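PDB 3LOV: protoporphyrinogen oxidase from Exiguobacterium sibiricum, which probably catalyses the FAD-dependent oxidation of coproporphyrinogen III to coproporphyrin III by molecular oxygen, a step of bacterial heme b biosynthesis. Local coordinates for residues 18-23 with 247-252; 90-95 with 119-124. All blocks are in the same frame, centred on the assembly; numbering follows the deposited sequence. Where two conformers were deposited one is given.

Contact 1: residues 18-23 with 247-252; sequences AAAYYA and ERSEIR
A20 meets S249 where helix 14-26 passes the turn that leads into strand 250-252. Its methyl group points at the turn, and CB of A20 lies 3.9 Å from OG of S249, while the two CA atoms stand 6.9 Å apart. Y21 and Y22 carry their rings to helix 68-75. A23, one turn on from A20, adds its carbonyl: O of A23 is 4.1 Å from NH2 of R248, a loose and oblique approach to the guanidinium. R248 reaches the helix because its chain runs extended from CG to NE, and its NH2 is hydrogen-bonded to the carbonyl oxygen of L30. S249 has its hydroxyl anti to its own carbonyl carbon (chi1 -63°), and this oxygen is hydrogen-bonded to the carboxylate of E24, which also receives the backbone N of E247 and of R248. The direct touch is slight, 103 Å² in all. Helix 14-26 follows strand 6-10 in a Rossmann-type dinucleotide fold, and strand 250-252 is an edge strand of the same parallel sheet, next to strand 31-35, where A23, R248 and S249 all touch I32. The small methyl of A20 lets the turn come close to the helix, while the polar atoms of the turn find their partners at E24, the residue after A23, and at L30, just ahead of strand 31-35.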
# COMPACT_ATOMS: atom_id res chain seq x y z
N ALA A 18 7.27 -14.49 -3.64
CA ALA A 18 8.56 -13.91 -3.99
C ALA A 18 9.69 -14.54 -3.19
O ALA A 18 10.78 -14.79 -3.72
CB ALA A 18 8.56 -12.41 -3.77
N ALA A 19 9.46 -14.78 -1.91
CA ALA A 19 10.49 -15.41 -1.13
C ALA A 19 10.84 -16.81 -1.74
O ALA A 19 11.99 -17.18 -1.80
CB ALA A 19 10.09 -15.54 0.35
N ALA A 20 9.86 -17.56 -2.20
CA ALA A 20 10.15 -18.93 -2.65
C ALA A 20 10.97 -18.85 -3.94
O ALA A 20 11.89 -19.66 -4.13
CB ALA A 20 8.88 -19.71 -2.89
N TYR A 21 10.61 -17.88 -4.79
CA TYR A 21 11.23 -17.65 -6.10
C TYR A 21 12.69 -17.37 -5.87
O TYR A 21 13.56 -17.98 -6.51
CB TYR A 21 10.58 -16.45 -6.83
CG TYR A 21 11.30 -16.09 -8.13
CD1 TYR A 21 11.04 -16.77 -9.31
CD2 TYR A 21 12.26 -15.08 -8.16
CE1 TYR A 21 11.74 -16.46 -10.49
CE2 TYR A 21 12.94 -14.77 -9.30
CZ TYR A 21 12.66 -15.45 -10.47
OH TYR A 21 13.35 -15.15 -11.61
N TYR A 22 12.97 -16.43 -4.98
CA TYR A 22 14.34 -16.04 -4.73
C TYR A 22 15.09 -17.15 -3.99
O TYR A 22 16.28 -17.32 -4.20
CB TYR A 22 14.43 -14.75 -3.92
CG TYR A 22 13.94 -13.52 -4.63
CD1 TYR A 22 14.51 -13.13 -5.83
CD2 TYR A 22 12.93 -12.73 -4.09
CE1 TYR A 22 14.07 -11.99 -6.51
CE2 TYR A 22 12.47 -11.57 -4.76
CZ TYR A 22 13.04 -11.23 -5.98
OH TYR A 22 12.62 -10.12 -6.65
N ALA A 23 14.40 -17.89 -3.10
CA ALA A 23 15.04 -18.98 -2.36
C ALA A 23 15.43 -20.09 -3.32
O ALA A 23 16.48 -20.71 -3.13
CB ALA A 23 14.12 -19.56 -1.18
N GLU A 247 10.00 -24.48 -9.26
CA GLU A 247 10.30 -25.83 -9.77
C GLU A 247 10.42 -26.91 -8.72
O GLU A 247 10.33 -28.09 -9.05
CB GLU A 247 11.57 -25.80 -10.61
CG GLU A 247 11.37 -25.11 -11.94
CD GLU A 247 12.61 -25.16 -12.83
OE1 GLU A 247 13.64 -24.48 -12.52
OE2 GLU A 247 12.52 -25.88 -13.84
N ARG A 248 10.65 -26.56 -7.47
CA ARG A 248 10.77 -27.57 -6.45
C ARG A 248 10.11 -27.23 -5.11
O ARG A 248 9.99 -28.09 -4.24
CB ARG A 248 12.24 -27.94 -6.27
CG ARG A 248 13.05 -26.93 -5.54
CD ARG A 248 14.43 -27.50 -5.22
NE ARG A 248 15.15 -26.65 -4.29
CZ ARG A 248 15.76 -25.52 -4.62
NH1 ARG A 248 15.77 -25.10 -5.87
NH2 ARG A 248 16.38 -24.80 -3.68
N SER A 249 9.64 -26.01 -4.94
CA SER A 249 8.96 -25.62 -3.70
C SER A 249 7.63 -26.33 -3.56
O SER A 249 6.87 -26.37 -4.50
CB SER A 249 8.69 -24.12 -3.73
OG SER A 249 9.89 -23.39 -3.76
N GLU A 250 7.36 -26.90 -2.41
CA GLU A 250 6.07 -27.54 -2.16
C GLU A 250 5.09 -26.53 -1.55
O GLU A 250 5.36 -25.96 -0.51
CB GLU A 250 6.24 -28.70 -1.20
CG GLU A 250 5.02 -29.62 -1.18
CD GLU A 250 4.90 -30.41 0.11
OE1 GLU A 250 5.89 -30.49 0.86
OE2 GLU A 250 3.81 -30.97 0.36
N ILE A 251 3.95 -26.30 -2.22
CA ILE A 251 2.96 -25.32 -1.76
C ILE A 251 1.85 -26.08 -1.05
O ILE A 251 1.18 -26.89 -1.69
CB ILE A 251 2.26 -24.54 -2.93
CG1 ILE A 251 3.26 -23.87 -3.89
CG2 ILE A 251 1.24 -23.57 -2.37
CD1 ILE A 251 3.66 -22.54 -3.56
N ARG A 252 1.60 -25.79 0.23
CA ARG A 252 0.48 -26.42 0.93
C ARG A 252 -0.62 -25.40 1.19
O ARG A 252 -0.46 -24.51 2.02
CB ARG A 252 0.91 -27.07 2.26
CG ARG A 252 2.19 -27.95 2.21
CD ARG A 252 1.92 -29.43 2.45
NE ARG A 252 1.42 -29.71 3.79
CZ ARG A 252 2.17 -29.91 4.87
NH1 ARG A 252 3.50 -29.85 4.80
NH2 ARG A 252 1.58 -30.15 6.05

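Contact 2: residues 90-95 with 119-124; sequences AFILDT and TTLLTE
L121 reaches across to strand 90-94 and sets its two methyl groups against I92 and D94. The tight part is apolar: CD2 of L121 lies 3.8 Å from CG1 of I92, and CD1 stands 4.2 Å from CB of I92, the two side chains meeting at about a right angle. With CG anti to the backbone N (chi1 -163°), the leucine fork extends toward the strand although its CB does not aim there. Branched aliphatic I92 and L121 suit this buried place, where L166 of helix 160-172 also packs on both. Toward the end of the strand the packing changes character. There CD1 of L121 comes to 3.4 Å from OD2 of D94, a contact of methyl with carboxylate oxygen, while OD1 of D94 is hydrogen-bonded to NE2 of H99. T120, at the exposed side of the loop, holds the other ring nitrogen, ND1 of H99, through its hydroxyl, so that imidazole links strand and loop. The loop has its own brace: the backbone N of L121 donates to OG1 of T119 at 3.0 Å, with an N-H...O angle of 155°. T123, exposed, caps the start of helix 124-135 with its side chain, and its backbone N bonds to OE1 of E126, consistent with a capping box. The arrangement joins an ST turn, followed by a helix N-cap, to a strand of a mixed beta-sheet, packing a connecting loop onto that sheet well away from the FAD-binding residues.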
# COMPACT_ATOMS: atom_id res chain seq x y z
N ALA A 90 -7.74 14.75 -11.52
CA ALA A 90 -8.15 14.23 -10.21
C ALA A 90 -8.70 15.37 -9.33
O ALA A 90 -8.42 16.56 -9.58
CB ALA A 90 -7.00 13.52 -9.54
N PHE A 91 -9.44 14.99 -8.28
CA PHE A 91 -10.22 15.92 -7.48
C PHE A 91 -10.03 15.65 -6.00
O PHE A 91 -9.59 14.56 -5.60
CB PHE A 91 -11.73 15.80 -7.79
CG PHE A 91 -12.12 16.09 -9.21
CD1 PHE A 91 -12.38 17.39 -9.64
CD2 PHE A 91 -12.30 15.03 -10.13
CE1 PHE A 91 -12.78 17.65 -10.96
CE2 PHE A 91 -12.71 15.26 -11.44
CZ PHE A 91 -12.94 16.58 -11.87
N ILE A 92 -10.31 16.66 -5.20
CA ILE A 92 -10.51 16.54 -3.75
C ILE A 92 -11.98 16.85 -3.52
O ILE A 92 -12.47 17.89 -3.99
CB ILE A 92 -9.75 17.57 -2.87
CG1 ILE A 92 -8.27 17.70 -3.24
CG2 ILE A 92 -9.80 17.17 -1.42
CD1 ILE A 92 -7.36 16.56 -2.75
N LEU A 93 -12.65 15.96 -2.80
CA LEU A 93 -13.98 16.20 -2.26
C LEU A 93 -13.88 16.62 -0.81
O LEU A 93 -13.36 15.88 0.04
CB LEU A 93 -14.81 14.91 -2.32
CG LEU A 93 -16.28 14.94 -1.89
CD1 LEU A 93 -17.12 15.84 -2.80
CD2 LEU A 93 -16.83 13.54 -1.97
N ASP A 94 -14.36 17.82 -0.52
CA ASP A 94 -14.61 18.22 0.86
C ASP A 94 -16.06 18.67 1.07
O ASP A 94 -16.92 18.45 0.22
CB ASP A 94 -13.63 19.30 1.26
CG ASP A 94 -13.80 20.60 0.49
OD1 ASP A 94 -14.83 20.82 -0.21
OD2 ASP A 94 -12.86 21.40 0.57
N THR A 95 -16.31 19.30 2.21
CA THR A 95 -17.66 19.68 2.56
C THR A 95 -18.19 20.72 1.57
O THR A 95 -19.39 20.77 1.33
CB THR A 95 -17.74 20.19 4.01
OG1 THR A 95 -16.72 21.17 4.21
CG2 THR A 95 -17.48 19.11 4.96
N THR A 119 -7.25 28.10 -7.11
CA THR A 119 -8.00 27.10 -6.38
C THR A 119 -9.11 27.66 -5.49
O THR A 119 -8.94 28.70 -4.85
CB THR A 119 -7.11 26.24 -5.50
OG1 THR A 119 -7.90 25.13 -5.08
CG2 THR A 119 -6.55 27.02 -4.26
N THR A 120 -10.22 26.92 -5.47
CA THR A 120 -11.36 27.14 -4.60
C THR A 120 -11.26 26.33 -3.30
O THR A 120 -12.14 26.37 -2.47
CB THR A 120 -12.70 26.80 -5.36
OG1 THR A 120 -12.61 25.50 -5.97
CG2 THR A 120 -13.00 27.83 -6.45
N LEU A 121 -10.17 25.61 -3.11
CA LEU A 121 -10.08 24.63 -2.04
C LEU A 121 -9.77 25.34 -0.73
O LEU A 121 -10.16 24.89 0.35
CB LEU A 121 -9.00 23.60 -2.41
CG LEU A 121 -8.83 22.24 -1.76
CD1 LEU A 121 -10.12 21.50 -1.51
CD2 LEU A 121 -7.92 21.45 -2.69
N LEU A 122 -9.07 26.47 -0.84
CA LEU A 122 -8.76 27.29 0.32
C LEU A 122 -9.49 28.64 0.16
O LEU A 122 -9.80 29.06 -0.95
CB LEU A 122 -7.24 27.50 0.42
CG LEU A 122 -6.47 26.43 1.21
CD1 LEU A 122 -6.69 25.05 0.58
CD2 LEU A 122 -4.96 26.76 1.34
N THR A 123 -9.77 29.31 1.26
CA THR A 123 -10.29 30.67 1.19
C THR A 123 -9.17 31.63 0.75
O THR A 123 -7.97 31.28 0.77
CB THR A 123 -10.75 31.13 2.56
OG1 THR A 123 -9.59 31.27 3.40
CG2 THR A 123 -11.80 30.11 3.18
N GLU A 124 -9.56 32.85 0.39
CA GLU A 124 -8.62 33.89 -0.06
C GLU A 124 -7.58 34.14 1.00
O GLU A 124 -6.39 34.25 0.73
CB GLU A 124 -9.35 35.21 -0.35
CG GLU A 124 -8.42 36.33 -0.83
CD GLU A 124 -7.58 35.90 -2.02
OE1 GLU A 124 -8.16 35.40 -3.01
OE2 GLU A 124 -6.33 36.04 -1.97

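Overall arrangement
The two contacts lie on opposite sides of the chain's centre, their own centres 49 Å apart and their nearest atoms about 31 Å apart. Along the sequence, both segments of contact 2 fall between residues 23 and 247, within the long excursion after which the chain returns beside the N-terminal helix at contact 1. Contact 1 belongs to the dinucleotide-binding region, where strand 250-252 is an edge strand of the five-stranded parallel sheet and helix 14-26 follows the glycine-rich turn near FAD. Contact 2 sits on the seven-stranded mixed sheet, beside helix 160-172. They share no strand or helix, which fits a flavoprotein whose cofactor-binding core is interrupted by inserted chain.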